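Local coordinates for protein oxidoreductase (Streptomyces globisporus, PDB 4R82) that uses NADH to reduce FAD, supplying freely diffusing FADH2 to the halogenase and the monooxygenase of enediyne antibiotic C-1027 biosynthesis, at residues G33-T38 with N50-V55; P60-C65 with A131-A136. All blocks are in the same frame, centred on the assembly; numbering follows the deposited sequence.

Interaction 1 (G33-T38 with N50-V55). With MG (magnesium ion), chain J; FAD (flavin-adenine dinucleotide), chain K; NAD (nicotinamide-adenine-dinucleotide), chain C.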
# COMPACT_ATOMS: atom_id res chain seq x y z
N GLY A 33 -0.03 0.36 7.10
CA GLY A 33 -0.79 -0.30 8.14
C GLY A 33 -0.64 -1.80 8.04
O GLY A 33 0.19 -2.32 7.28
N VAL A 34 -1.45 -2.52 8.81
CA VAL A 34 -1.43 -3.98 8.80
C VAL A 34 -2.87 -4.44 8.79
O VAL A 34 -3.69 -3.93 9.55
CB VAL A 34 -0.75 -4.53 10.07
CG1 VAL A 34 -0.66 -6.04 10.00
CG2 VAL A 34 0.64 -3.92 10.24
N THR A 35 -3.19 -5.39 7.92
CA THR A 35 -4.53 -5.97 7.90
C THR A 35 -4.45 -7.46 8.17
O THR A 35 -3.37 -8.07 8.10
CB THR A 35 -5.23 -5.80 6.54
OG1 THR A 35 -4.66 -6.71 5.59
CG2 THR A 35 -5.07 -4.37 6.02
N VAL A 36 -5.60 -8.05 8.47
CA VAL A 36 -5.72 -9.51 8.37
C VAL A 36 -6.75 -9.74 7.28
O VAL A 36 -7.88 -9.22 7.35
CB VAL A 36 -6.18 -10.17 9.68
CG1 VAL A 36 -6.42 -11.66 9.47
CG2 VAL A 36 -5.13 -9.96 10.77
N VAL A 37 -6.36 -10.49 6.26
CA VAL A 37 -7.29 -10.91 5.22
C VAL A 37 -7.92 -12.22 5.65
O VAL A 37 -7.21 -13.14 6.09
CB VAL A 37 -6.55 -11.11 3.89
CG1 VAL A 37 -7.49 -11.69 2.82
CG2 VAL A 37 -5.98 -9.78 3.40
N THR A 38 -9.24 -12.34 5.54
CA THR A 38 -9.89 -13.58 5.90
C THR A 38 -10.82 -14.09 4.81
O THR A 38 -11.30 -13.32 3.97
CB THR A 38 -10.69 -13.46 7.22
OG1 THR A 38 -11.65 -12.39 7.10
CG2 THR A 38 -9.76 -13.16 8.40
N ASN A 50 0.10 -6.69 4.53
CA ASN A 50 0.29 -5.25 4.43
C ASN A 50 0.27 -4.73 2.99
O ASN A 50 0.41 -3.53 2.76
CB ASN A 50 1.58 -4.83 5.15
CG ASN A 50 2.81 -5.14 4.34
OD1 ASN A 50 2.84 -6.11 3.59
ND2 ASN A 50 3.82 -4.29 4.46
N SER A 51 0.06 -5.63 2.04
CA SER A 51 0.02 -5.26 0.62
C SER A 51 -1.34 -4.67 0.22
O SER A 51 -1.56 -4.35 -0.94
CB SER A 51 0.34 -6.47 -0.25
OG SER A 51 -0.67 -7.46 -0.09
N PHE A 52 -2.24 -4.53 1.19
CA PHE A 52 -3.55 -3.94 0.93
C PHE A 52 -3.39 -2.54 0.36
O PHE A 52 -2.65 -1.71 0.91
CB PHE A 52 -4.35 -3.87 2.24
CG PHE A 52 -5.64 -3.12 2.11
CD1 PHE A 52 -6.76 -3.74 1.59
CD2 PHE A 52 -5.72 -1.79 2.50
CE1 PHE A 52 -7.95 -3.04 1.45
CE2 PHE A 52 -6.90 -1.08 2.37
CZ PHE A 52 -8.02 -1.71 1.84
N THR A 53 -4.12 -2.26 -0.72
CA THR A 53 -4.04 -0.95 -1.36
C THR A 53 -5.43 -0.56 -1.84
O THR A 53 -6.10 -1.36 -2.48
CB THR A 53 -3.11 -1.01 -2.57
OG1 THR A 53 -1.82 -1.45 -2.13
CG2 THR A 53 -2.99 0.35 -3.22
N SER A 54 -5.89 0.65 -1.53
CA SER A 54 -7.14 1.09 -2.12
C SER A 54 -6.88 1.61 -3.53
O SER A 54 -5.91 2.33 -3.78
CB SER A 54 -7.83 2.14 -1.26
OG SER A 54 -6.95 3.14 -0.79
N VAL A 55 -7.73 1.21 -4.47
CA VAL A 55 -7.44 1.39 -5.88
C VAL A 55 -8.35 2.40 -6.57
O VAL A 55 -7.87 3.31 -7.26
CB VAL A 55 -7.54 0.03 -6.62
CG1 VAL A 55 -7.36 0.21 -8.14
CG2 VAL A 55 -6.49 -0.95 -6.08
MG MG J . -0.22 -0.24 -0.53
N1 FAD K . 2.06 -12.33 2.95
C2 FAD K . 1.54 -12.03 1.77
O2 FAD K . 1.41 -13.04 0.82
N3 FAD K . 1.12 -10.81 1.43
C4 FAD K . 1.23 -9.81 2.31
O4 FAD K . 0.79 -8.54 1.98
C4X FAD K . 1.80 -10.06 3.59
N5 FAD K . 1.93 -9.03 4.49
C5X FAD K . 2.45 -9.30 5.72
C6 FAD K . 2.57 -8.24 6.65
C7 FAD K . 3.13 -8.50 7.91
C7M FAD K . 3.27 -7.37 8.95
C8 FAD K . 3.54 -9.80 8.25
C8M FAD K . 4.13 -10.06 9.62
C9 FAD K . 3.42 -10.85 7.32
C9A FAD K . 2.87 -10.61 6.04
N10 FAD K . 2.74 -11.64 5.13
C10 FAD K . 2.21 -11.35 3.91
C1' FAD K . 3.18 -13.01 5.43
C2' FAD K . 2.06 -13.91 5.89
O2' FAD K . 1.29 -13.22 6.87
C3' FAD K . 2.66 -15.13 6.58
O3' FAD K . 3.61 -14.69 7.54
C4' FAD K . 3.42 -15.97 5.60
O4' FAD K . 2.67 -16.06 4.42
C5' FAD K . 3.76 -17.37 6.18
O5' FAD K . 2.63 -18.25 6.27
P FAD K . 1.59 -18.48 5.03
O1P FAD K . 1.01 -19.89 5.05
O2P FAD K . 2.33 -18.27 3.73
O3P FAD K . 0.46 -17.49 5.16
PA NAD C . 10.67 -7.97 6.76
O1A NAD C . 9.79 -9.21 6.78
O2A NAD C . 10.98 -7.54 8.18
O5B NAD C . 9.86 -6.80 6.09
C5B NAD C . 10.40 -5.83 5.28
C4B NAD C . 9.68 -5.56 4.03
O4B NAD C . 9.85 -6.66 3.18
C3B NAD C . 8.23 -5.41 4.27
O3B NAD C . 7.74 -4.44 3.39
C2B NAD C . 7.68 -6.71 3.89
O2B NAD C . 6.34 -6.63 3.54
C1B NAD C . 8.52 -7.09 2.76
N9A NAD C . 8.55 -8.53 2.48
C8A NAD C . 8.99 -9.51 3.30
N7A NAD C . 8.88 -10.70 2.70
C5A NAD C . 8.35 -10.49 1.47
C6A NAD C . 8.01 -11.32 0.40
N6A NAD C . 8.19 -12.69 0.49
N1A NAD C . 7.50 -10.77 -0.71
C2A NAD C . 7.31 -9.45 -0.82
N3A NAD C . 7.64 -8.62 0.18
C4A NAD C . 8.15 -9.11 1.33
O3 NAD C . 12.03 -8.28 6.01
O HOH W 1 0.30 -1.53 1.13
O HOH W 2 -0.50 1.83 -0.41
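Thr-35 meets Phe-52, and Gly-33 meets Asn-50, in the split-barrel flavin reductase fold, where a bend leading into the strand 53-56 lies against the segment 33-38. Phe-52 can be followed outward from its backbone. CB rests on the methyl CG2 of Thr-35 at 3.9 Å. CG, anti to the backbone N (chi1 173°), remains near the same methyl, and the two side chains cross at about a right angle. The outer ring then leaves Thr-35 behind: CE1 and CZ lie against Val-62, and Phe-30 of the second subunit makes an edge-to-face contact with the ring. Thr-35 OG1 hydrogen-bonds to Ala-49 O, while CG2 is the part of the side chain that meets Phe-52. Alongside, Gly-33 O lies 3.6 Å from Asn-50 CB. The bend turns its backbone amides to the flavin: Asn-50 N donates to FAD N5 at 3.0 Å (148°), and Ser-51 N donates to FAD O4. Farther along, Thr-53 OG1 of each subunit binds the same magnesium ion, a long 2.6 Å bond in this chain. A water on that ion donates to Asn-50 O at 2.6 Å and to Phe-52 O at 3.0 Å.

Interaction 2 (P60-C65 with A131-A136). With FAD (flavin-adenine dinucleotide), chain K.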
# COMPACT_ATOMS: atom_id res chain seq x y z
N PRO A 60 -15.87 0.75 -6.59
CA PRO A 60 -15.05 0.80 -5.37
C PRO A 60 -14.16 -0.43 -5.30
O PRO A 60 -14.64 -1.54 -5.03
CB PRO A 60 -16.09 0.79 -4.24
CG PRO A 60 -17.32 0.17 -4.85
CD PRO A 60 -17.30 0.52 -6.31
N LEU A 61 -12.86 -0.23 -5.54
CA LEU A 61 -11.93 -1.37 -5.64
C LEU A 61 -10.75 -1.25 -4.70
O LEU A 61 -10.25 -0.16 -4.46
CB LEU A 61 -11.38 -1.51 -7.06
CG LEU A 61 -12.34 -1.62 -8.25
CD1 LEU A 61 -11.54 -1.72 -9.54
CD2 LEU A 61 -13.24 -2.84 -8.07
N VAL A 62 -10.30 -2.40 -4.20
CA VAL A 62 -9.06 -2.52 -3.43
C VAL A 62 -8.29 -3.69 -3.97
O VAL A 62 -8.83 -4.51 -4.72
CB VAL A 62 -9.32 -2.75 -1.92
CG1 VAL A 62 -10.16 -1.63 -1.37
CG2 VAL A 62 -10.02 -4.11 -1.69
N LEU A 63 -7.01 -3.80 -3.60
CA LEU A 63 -6.26 -4.99 -3.98
C LEU A 63 -5.43 -5.50 -2.82
O LEU A 63 -5.15 -4.76 -1.86
CB LEU A 63 -5.38 -4.76 -5.24
CG LEU A 63 -4.19 -3.79 -5.21
CD1 LEU A 63 -2.97 -4.41 -4.51
CD2 LEU A 63 -3.84 -3.37 -6.63
N ILE A 64 -5.09 -6.78 -2.89
CA ILE A 64 -4.09 -7.37 -2.02
C ILE A 64 -3.14 -8.21 -2.88
O ILE A 64 -3.51 -8.68 -3.96
CB ILE A 64 -4.72 -8.27 -0.92
CG1 ILE A 64 -5.63 -9.32 -1.55
CG2 ILE A 64 -5.50 -7.42 0.08
CD1 ILE A 64 -6.26 -10.26 -0.51
N CYS A 65 -1.92 -8.39 -2.39
CA CYS A 65 -0.94 -9.23 -3.08
C CYS A 65 -0.63 -10.38 -2.17
O CYS A 65 -0.27 -10.17 -1.01
CB CYS A 65 0.35 -8.44 -3.33
SG CYS A 65 0.08 -6.94 -4.32
N ALA A 131 -11.41 -0.99 10.79
CA ALA A 131 -12.43 -1.13 9.76
C ALA A 131 -12.51 -2.55 9.26
O ALA A 131 -11.52 -3.29 9.32
CB ALA A 131 -12.14 -0.20 8.60
N HIS A 132 -13.68 -2.91 8.73
CA HIS A 132 -13.88 -4.18 8.03
C HIS A 132 -14.34 -3.87 6.62
O HIS A 132 -15.23 -3.03 6.43
CB HIS A 132 -14.98 -5.00 8.71
CG HIS A 132 -14.65 -5.47 10.09
ND1 HIS A 132 -15.62 -5.71 11.04
CD2 HIS A 132 -13.46 -5.78 10.68
CE1 HIS A 132 -15.04 -6.13 12.16
NE2 HIS A 132 -13.74 -6.17 11.96
N LEU A 133 -13.77 -4.55 5.63
CA LEU A 133 -14.25 -4.42 4.26
C LEU A 133 -14.53 -5.82 3.76
O LEU A 133 -13.71 -6.71 3.93
CB LEU A 133 -13.19 -3.78 3.35
CG LEU A 133 -12.68 -2.37 3.66
CD1 LEU A 133 -11.53 -2.40 4.66
CD2 LEU A 133 -12.28 -1.64 2.37
N GLU A 134 -15.70 -6.02 3.17
CA GLU A 134 -15.99 -7.30 2.54
C GLU A 134 -16.02 -7.08 1.04
O GLU A 134 -16.70 -6.16 0.54
CB GLU A 134 -17.32 -7.86 3.07
CG GLU A 134 -17.22 -8.22 4.55
CD GLU A 134 -18.53 -8.68 5.14
OE1 GLU A 134 -18.88 -9.86 4.93
OE2 GLU A 134 -19.19 -7.88 5.83
N CYS A 135 -15.29 -7.92 0.31
CA CYS A 135 -14.99 -7.65 -1.09
C CYS A 135 -15.29 -8.84 -1.96
O CYS A 135 -15.07 -9.98 -1.56
CB CYS A 135 -13.51 -7.34 -1.25
SG CYS A 135 -12.95 -5.97 -0.21
N ALA A 136 -15.77 -8.58 -3.18
CA ALA A 136 -15.98 -9.64 -4.15
C ALA A 136 -14.78 -9.67 -5.07
O ALA A 136 -14.35 -8.63 -5.57
CB ALA A 136 -17.24 -9.36 -4.95
N1 FAD K . 2.06 -12.33 2.95
C2 FAD K . 1.54 -12.03 1.77
O2 FAD K . 1.41 -13.04 0.82
N3 FAD K . 1.12 -10.81 1.43
C4 FAD K . 1.23 -9.81 2.31
O4 FAD K . 0.79 -8.54 1.98
C4X FAD K . 1.80 -10.06 3.59
N5 FAD K . 1.93 -9.03 4.49
C5X FAD K . 2.45 -9.30 5.72
C6 FAD K . 2.57 -8.24 6.65
C7 FAD K . 3.13 -8.50 7.91
C7M FAD K . 3.27 -7.37 8.95
C8 FAD K . 3.54 -9.80 8.25
C8M FAD K . 4.13 -10.06 9.62
C9 FAD K . 3.42 -10.85 7.32
C9A FAD K . 2.87 -10.61 6.04
N10 FAD K . 2.74 -11.64 5.13
C10 FAD K . 2.21 -11.35 3.91
C1' FAD K . 3.18 -13.01 5.43
C2' FAD K . 2.06 -13.91 5.89
O2' FAD K . 1.29 -13.22 6.87
C3' FAD K . 2.66 -15.13 6.58
O3' FAD K . 3.61 -14.69 7.54
C4' FAD K . 3.42 -15.97 5.60
O4' FAD K . 2.67 -16.06 4.42
C5' FAD K . 3.76 -17.37 6.18
O5' FAD K . 2.63 -18.25 6.27
P FAD K . 1.59 -18.48 5.03
O1P FAD K . 1.01 -19.89 5.05
O2P FAD K . 2.33 -18.27 3.73
O3P FAD K . 0.46 -17.49 5.16
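Val-62 and Cys-135 are brought together by similar first torsions: at chi1 -58° the valine holds CG2 between its backbone N and carbonyl carbon, while at chi1 -56° the cysteine carries SG beside its own N and opposite the carbonyl carbon. CG2 and SG come within 3.8 Å. The other valine branch, CG1, which sits beside the backbone N, faces CD2 of Leu-133 more loosely at 4.3 Å. One valine thus straddles two alternate residues of the strand 131-143, each methyl with a different partner. The contact is purely apolar, and the CA atoms of Val-62 and Cys-135 stay 8.2 Å apart, too far for backbone pairing. In the sheet the strand 146-158 lies between the two and takes the backbone bonds of Val-62 through Gly-151. Phe-82, from a further strand, packs on both Cys-135 and Ile-64, and Phe-27 of the second subunit packs on Val-62. At the other end of the segment 60-65, Cys-65 O accepts a hydrogen bond from FAD N3 at 2.9 Å, almost straight at 169°. That Val-62 meets Leu-133 and Cys-135 across the intervening strand is consistent with the sheet curling round in the split-barrel fold of this flavin reductase family.

Interactions 1 and 2 have centres 8 Å apart and are joined by the consecutive strands 53-56 and 61-67, neighbours in the same sheet. Thr-53 O lies 2.8 Å from Leu-63 N, a probable backbone hydrogen bond, and Val-55 CG2 packs on Leu-63 CD2 at 3.6 Å. Nearer the flavin, Ser-51 OG and Cys-65 N, also 2.8 Å apart, probably form a hydrogen bond, tying the bend of interaction 1 to the strand of interaction 2. The segments 50-55 and 60-65 both bond to the same polar edge of the isoalloxazine. Both contacts also touch the second subunit, so the segments 50-55 and 60-65 serve both the flavin site and the dimer interface.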